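Local coordinates for protein endoglucanase (Clostridium thermocellum, PDB 2C4X) that probably hydrolyses cellulose as part of the cellulosome, this piece being its C-terminal PKD and CBM44 domains, the latter a carbohydrate-binding beta-sandwich that interacts with beta-glucan chains and xyloglucan, at residues K139-S144 / E242-V247; F168-P173 / M231-Q236. The protein carries 1 engineered substitution. One frame throughout, in Å; residues are numbered along the deposited sequence.

Both contacts lie in the CBM44 module and differ in direction: interaction 1 runs within one sheet, interaction 2 across the interface of two sheets. Interaction 1 pairs neighbouring antiparallel strands through backbone bonds; W140, V142, F243 and I245 cover its buried side, whereas K139, T141, T143, E242 and T244 give the other side a more polar character. In interaction 2 the touching residues are all buried, their side chains apolar; 206 Å² is covered against 603 Å². They share an element: 165-172 neighbours 241-251 in the same sheet, where Y246 O lies 2.7 Å from W171 N, probably a hydrogen bond. I245 CG2 also meets I170 CG2 at 3.5 Å, joining the two contacts in one core.

Interaction 1: residues K139-S144 / E242-V247; sequences KWTVTS and EFTIYV
V142 covers one face of the F243 ring, its CB 3.9 Å from the ring centroid and 26° off the normal, a CH-pi contact displaced toward the rim. I245 CD1 lies at the edge in the ring plane, S144 OG at the edge close to it; the hydroxyl of S144 is bonded to the backbone O of D239. With chi1 58°, F243 CG lies between its backbone N and carbonyl carbon, and the end of the ring leans toward V142. The indole of W140 carries V142 CG2 on one face, while I245 CG2 approaches W140 CE3 obliquely at 3.8 Å. Y246 is met obliquely too: the CG of K139 comes to 3.6 Å from Y246 CE2, with the two side chains alongside each other. K139 stays extended, and its NZ forms a salt bridge with E129, whose OE1 also takes a weak hydrogen bond from Y246 OH.

On the face shared by K139 and Y246, the hydroxyls T141 OG1 and T244 OG1 join in a 3.0 Å hydrogen bond. E242 OE2 passes 3.4 Å from T141 CG2, a van der Waals contact of carboxylate with methyl.

The backbone evidence is regular. W140 pairs with I245 and V142 with F243, each through two N-H to O bonds; W140 N to I245 O is 2.7 Å, with a C=O...N angle of 172°. Non-hydrogen-bonded pairs alternate with these, and there CA-H...O contacts add support, as from E242 CA to V142 O at 3.2 Å. Strands 120-127 and 165-172 flank the pair, making these two strands interior members of an antiparallel sheet with an apolar inner face and a more polar outer one, as in the beta-sandwich fold of this carbohydrate-binding module.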
loop_
_atom_site.group_PDB
_atom_site.type_symbol
_atom_site.label_atom_id
_atom_site.label_comp_id
_atom_site.label_asym_id
_atom_site.label_seq_id
_atom_site.Cartn_x
_atom_site.Cartn_y
_atom_site.Cartn_z
ATOM N N LYS A 139 18.143 3.189 -2.802
ATOM C CA LYS A 139 19.070 2.495 -1.933
ATOM C C LYS A 139 19.797 3.564 -1.134
ATOM O O LYS A 139 20.525 4.385 -1.695
ATOM C CB LYS A 139 20.047 1.655 -2.759
ATOM C CG LYS A 139 21.101 0.917 -1.960
ATOM C CD LYS A 139 22.071 0.207 -2.897
ATOM C CE LYS A 139 23.269 -0.326 -2.146
ATOM N NZ LYS A 139 24.167 -1.144 -3.019
ATOM N N TRP A 140 19.577 3.550 0.173
ATOM C CA TRP A 140 20.042 4.611 1.059
ATOM C C TRP A 140 21.057 4.034 2.032
ATOM O O TRP A 140 20.708 3.251 2.916
ATOM C CB TRP A 140 18.837 5.225 1.784
ATOM C CG TRP A 140 19.113 6.303 2.828
ATOM C CD1 TRP A 140 20.136 7.218 2.841
ATOM C CD2 TRP A 140 18.304 6.588 3.982
ATOM N NE1 TRP A 140 20.019 8.040 3.950
ATOM C CE2 TRP A 140 18.906 7.675 4.663
ATOM C CE3 TRP A 140 17.128 6.025 4.507
ATOM C CZ2 TRP A 140 18.370 8.208 5.854
ATOM C CZ3 TRP A 140 16.592 6.558 5.690
ATOM C CH2 TRP A 140 17.214 7.640 6.347
ATOM N N THR A 141 22.318 4.409 1.848
ATOM C CA THR A 141 23.401 3.886 2.680
ATOM C C THR A 141 23.873 4.944 3.669
ATOM O O THR A 141 24.293 6.030 3.275
ATOM C CB THR A 141 24.588 3.365 1.825
ATOM O OG1 THR A 141 24.103 2.436 0.844
ATOM C CG2 THR A 141 25.636 2.672 2.699
ATOM N N VAL A 142 23.788 4.606 4.953
ATOM C CA VAL A 142 24.144 5.519 6.037
ATOM C C VAL A 142 25.381 5.027 6.781
ATOM O O VAL A 142 25.460 3.860 7.182
ATOM C CB VAL A 142 22.975 5.689 7.046
ATOM C CG1 VAL A 142 23.365 6.649 8.189
ATOM C CG2 VAL A 142 21.711 6.165 6.338
ATOM N N THR A 143 26.343 5.930 6.950
ATOM C CA THR A 143 27.518 5.686 7.773
ATOM C C THR A 143 27.416 6.590 9.000
ATOM O O THR A 143 27.572 7.815 8.899
ATOM C CB THR A 143 28.817 5.968 6.991
ATOM O OG1 THR A 143 28.755 5.304 5.724
ATOM C CG2 THR A 143 30.048 5.478 7.762
ATOM N N SER A 144 27.110 5.994 10.147
ATOM C CA SER A 144 27.008 6.771 11.371
ATOM C C SER A 144 28.292 6.711 12.178
ATOM O O SER A 144 28.991 5.692 12.189
ATOM C CB SER A 144 25.793 6.372 12.213
ATOM O OG SER A 144 25.921 5.076 12.747
ATOM N N GLU A 242 27.892 1.096 9.364
ATOM C CA GLU A 242 27.320 1.353 8.051
ATOM C C GLU A 242 26.168 0.384 7.788
ATOM O O GLU A 242 26.281 -0.817 8.061
ATOM C CB GLU A 242 28.390 1.227 6.965
ATOM C CG GLU A 242 27.954 1.709 5.578
ATOM C CD GLU A 242 29.060 1.565 4.530
ATOM O OE1 GLU A 242 30.025 0.800 4.764
ATOM O OE2 GLU A 242 28.967 2.219 3.466
ATOM N N PHE A 243 25.059 0.920 7.281
ATOM C CA PHE A 243 23.862 0.131 6.994
ATOM C C PHE A 243 23.107 0.672 5.777
ATOM O O PHE A 243 23.224 1.855 5.430
ATOM C CB PHE A 243 22.942 0.051 8.228
ATOM C CG PHE A 243 22.490 1.396 8.755
ATOM C CD1 PHE A 243 23.276 2.109 9.660
ATOM C CD2 PHE A 243 21.273 1.938 8.361
ATOM C CE1 PHE A 243 22.863 3.346 10.151
ATOM C CE2 PHE A 243 20.853 3.173 8.841
ATOM C CZ PHE A 243 21.650 3.878 9.747
ATOM N N THR A 244 22.327 -0.196 5.135
ATOM C CA THR A 244 21.613 0.182 3.923
ATOM C C THR A 244 20.118 -0.060 4.036
ATOM O O THR A 244 19.661 -1.178 4.299
ATOM C CB THR A 244 22.210 -0.504 2.658
ATOM O OG1 THR A 244 23.549 -0.038 2.470
ATOM C CG2 THR A 244 21.398 -0.156 1.416
ATOM N N ILE A 245 19.367 1.018 3.839
ATOM C CA ILE A 245 17.910 0.983 3.849
ATOM C C ILE A 245 17.416 1.136 2.417
ATOM O O ILE A 245 18.003 1.874 1.631
ATOM C CB ILE A 245 17.352 2.089 4.780
ATOM C CG1 ILE A 245 17.536 1.673 6.245
ATOM C CG2 ILE A 245 15.884 2.398 4.478
ATOM C CD1 ILE A 245 17.604 2.825 7.205
ATOM N N TYR A 246 16.356 0.406 2.076
ATOM C CA TYR A 246 15.722 0.543 0.773
ATOM C C TYR A 246 14.347 1.176 0.932
ATOM O O TYR A 246 13.628 0.893 1.895
ATOM C CB TYR A 246 15.627 -0.811 0.065
ATOM C CG TYR A 246 16.971 -1.442 -0.218
ATOM C CD1 TYR A 246 17.629 -2.189 0.757
ATOM C CD2 TYR A 246 17.591 -1.283 -1.455
ATOM C CE1 TYR A 246 18.872 -2.767 0.506
ATOM C CE2 TYR A 246 18.830 -1.859 -1.716
ATOM C CZ TYR A 246 19.464 -2.603 -0.730
ATOM O OH TYR A 246 20.687 -3.187 -0.976
ATOM N N VAL A 247 14.006 2.049 -0.008
ATOM C CA VAL A 247 12.760 2.815 0.029
ATOM C C VAL A 247 12.133 2.793 -1.356
ATOM O O VAL A 247 12.808 3.048 -2.351
ATOM C CB VAL A 247 12.993 4.296 0.443
ATOM C CG1 VAL A 247 11.671 5.057 0.491
ATOM C CG2 VAL A 247 13.723 4.386 1.791
#

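Interaction 2: residues F168-P173 / M231-Q236. With EDO (1,2-ethanediol), chain F.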
loop_
_atom_site.group_PDB
_atom_site.type_symbol
_atom_site.label_atom_id
_atom_site.label_comp_id
_atom_site.label_asym_id
_atom_site.label_seq_id
_atom_site.Cartn_x
_atom_site.Cartn_y
_atom_site.Cartn_z
ATOM N N PHE A 168 4.444 4.487 3.016
ATOM C CA PHE A 168 5.863 4.291 2.716
ATOM C C PHE A 168 6.169 2.798 2.765
ATOM O O PHE A 168 5.597 2.076 3.585
ATOM C CB PHE A 168 6.744 4.986 3.761
ATOM C CG PHE A 168 6.616 6.489 3.794
ATOM C CD1 PHE A 168 5.481 7.108 4.338
ATOM C CD2 PHE A 168 7.657 7.289 3.325
ATOM C CE1 PHE A 168 5.372 8.505 4.387
ATOM C CE2 PHE A 168 7.567 8.689 3.369
ATOM C CZ PHE A 168 6.422 9.301 3.906
ATOM N N ARG A 169 7.060 2.337 1.891
ATOM C CA ARG A 169 7.627 0.991 2.007
ATOM C C ARG A 169 9.134 1.076 2.235
ATOM O O ARG A 169 9.865 1.658 1.430
ATOM C CB ARG A 169 7.296 0.125 0.782
ATOM C CG ARG A 169 5.867 -0.381 0.766
ATOM C CD ARG A 169 4.902 0.600 0.113
ATOM N NE ARG A 169 3.559 0.019 0.010
ATOM C CZ ARG A 169 2.618 0.421 -0.844
ATOM N NH1 ARG A 169 2.856 1.412 -1.697
ATOM N NH2 ARG A 169 1.434 -0.180 -0.857
ATOM N N ILE A 170 9.588 0.501 3.344
ATOM C CA ILE A 170 10.969 0.652 3.785
ATOM C C ILE A 170 11.542 -0.710 4.152
ATOM O O ILE A 170 11.016 -1.394 5.027
ATOM C CB ILE A 170 11.076 1.632 5.007
ATOM C CG1 ILE A 170 10.290 2.924 4.747
ATOM C CG2 ILE A 170 12.537 1.957 5.343
ATOM C CD1 ILE A 170 10.057 3.792 6.000
ATOM N N TRP A 171 12.611 -1.099 3.467
ATOM C CA TRP A 171 13.328 -2.331 3.769
ATOM C C TRP A 171 14.402 -2.010 4.799
ATOM O O TRP A 171 15.347 -1.276 4.516
ATOM C CB TRP A 171 13.958 -2.905 2.493
ATOM C CG TRP A 171 14.342 -4.363 2.572
ATOM C CD1 TRP A 171 13.583 -5.428 2.179
ATOM C CD2 TRP A 171 15.579 -4.912 3.056
ATOM N NE1 TRP A 171 14.262 -6.605 2.393
ATOM C CE2 TRP A 171 15.490 -6.318 2.931
ATOM C CE3 TRP A 171 16.751 -4.352 3.588
ATOM C CZ2 TRP A 171 16.532 -7.178 3.316
ATOM C CZ3 TRP A 171 17.786 -5.205 3.972
ATOM C CH2 TRP A 171 17.669 -6.604 3.831
ATOM N N ILE A 172 14.252 -2.557 5.998
ATOM C CA ILE A 172 15.163 -2.256 7.101
ATOM C C ILE A 172 16.024 -3.482 7.431
ATOM O O ILE A 172 15.481 -4.558 7.683
ATOM C CB ILE A 172 14.371 -1.770 8.340
ATOM C CG1 ILE A 172 13.562 -0.511 7.981
ATOM C CG2 ILE A 172 15.299 -1.512 9.533
ATOM C CD1 ILE A 172 12.322 -0.293 8.823
ATOM N N PRO A 173 17.369 -3.323 7.422
ATOM C CA PRO A 173 18.266 -4.447 7.685
ATOM C C PRO A 173 18.463 -4.713 9.180
ATOM O O PRO A 173 18.262 -3.818 10.009
ATOM C CB PRO A 173 19.582 -3.987 7.062
ATOM C CG PRO A 173 19.571 -2.491 7.275
ATOM C CD PRO A 173 18.117 -2.072 7.170
HETATM N N MSE A 231 9.042 16.201 3.147
HETATM C CA MSE A 231 8.676 14.818 3.435
HETATM C C MSE A 231 9.937 13.955 3.423
HETATM O O MSE A 231 10.832 14.165 2.608
HETATM C CB MSE A 231 7.672 14.321 2.394
HETATM C CG MSE A 231 7.147 12.900 2.590
HETATM SE SE MSE A 231 5.939 12.351 1.099
HETATM C CE MSE A 231 7.267 11.984 -0.235
ATOM N N GLY A 232 10.026 12.989 4.322
ATOM C CA GLY A 232 11.163 12.082 4.262
ATOM C C GLY A 232 11.123 10.936 5.242
ATOM O O GLY A 232 10.087 10.623 5.818
ATOM N N ILE A 233 12.271 10.292 5.397
ATOM C CA ILE A 233 12.455 9.282 6.412
ATOM C C ILE A 233 13.664 9.680 7.247
ATOM O O ILE A 233 14.717 10.043 6.705
ATOM C CB ILE A 233 12.631 7.871 5.796
ATOM C CG1 ILE A 233 11.406 7.509 4.952
ATOM C CG2 ILE A 233 12.857 6.825 6.898
ATOM C CD1 ILE A 233 11.690 6.485 3.902
ATOM N N GLN A 234 13.484 9.638 8.562
ATOM C CA GLN A 234 14.553 9.925 9.504
ATOM C C GLN A 234 14.944 8.648 10.251
ATOM O O GLN A 234 14.080 7.870 10.670
ATOM C CB GLN A 234 14.121 10.999 10.501
ATOM C CG GLN A 234 15.248 11.512 11.378
ATOM C CD GLN A 234 14.798 12.556 12.379
ATOM O OE1 GLN A 234 14.158 12.239 13.375
ATOM N NE2 GLN A 234 15.162 13.810 12.128
ATOM N N VAL A 235 16.251 8.451 10.410
ATOM C CA VAL A 235 16.788 7.369 11.234
ATOM C C VAL A 235 17.591 7.951 12.400
ATOM O O VAL A 235 18.380 8.872 12.210
ATOM C CB VAL A 235 17.675 6.408 10.400
ATOM C CG1 VAL A 235 18.319 5.379 11.279
ATOM C CG2 VAL A 235 16.841 5.699 9.380
ATOM N N GLN A 236 17.366 7.423 13.603
ATOM C CA GLN A 236 18.187 7.768 14.758
ATOM C C GLN A 236 19.259 6.698 14.933
ATOM O O GLN A 236 18.950 5.513 15.068
ATOM C CB GLN A 236 17.338 7.905 16.033
ATOM C CG GLN A 236 18.112 8.410 17.258
ATOM C CD GLN A 236 17.452 8.053 18.586
ATOM O OE1 GLN A 236 16.230 7.917 18.678
ATOM N NE2 GLN A 236 18.265 7.907 19.626
HETATM C C1 EDO F . 15.508 16.958 10.002
HETATM O O1 EDO F . 15.133 16.968 8.621
HETATM C C2 EDO F . 14.289 17.241 10.868
HETATM O O2 EDO F . 14.572 16.857 12.220
#
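F168 and M231 come from opposing strands and pass alongside; the phenyl rim, not its face, meets the selenomethionine: M231 CG lies near the ring plane, 3.9 Å from F168 CZ. The selenium sits 5.3 Å from the centroid of the F168 ring and 58° off its normal, an oblique Met-aromatic contact; M231 is extended as far as the selenium, with CG anti to the backbone N. I233 and F168 likewise run past one another, CG1 of I233 coming obliquely to 4.1 Å from F168 CD2.

I170 and I233 behave differently, reaching tip to tip with I170 CD1 3.8 Å from I233 CD1. In both, CG1 lies anti to the carbonyl carbon, and the chain beyond it brings the delta methyl toward the opposing sheet.

The strand axes stay 10.0 Å apart and differ in direction by 31°, the face-to-face geometry of a beta-sandwich, in which 165-172 and 229-238 belong to opposing sheets. The side chains that meet here are apolar, and G232 adds its carbonyl O beside F168 CE2; I250, V247, I181 and L217 extend the same core around them.

Alternation along each strand sends the intervening side chains outward. R169 NE forms a salt bridge with E214 OE2, while Q234 bonds to Q182 through OE1 and places NE2 3.1 Å from O2 of a 1,2-ethanediol molecule, probably from the crystallisation liquor, in a weak hydrogen bond.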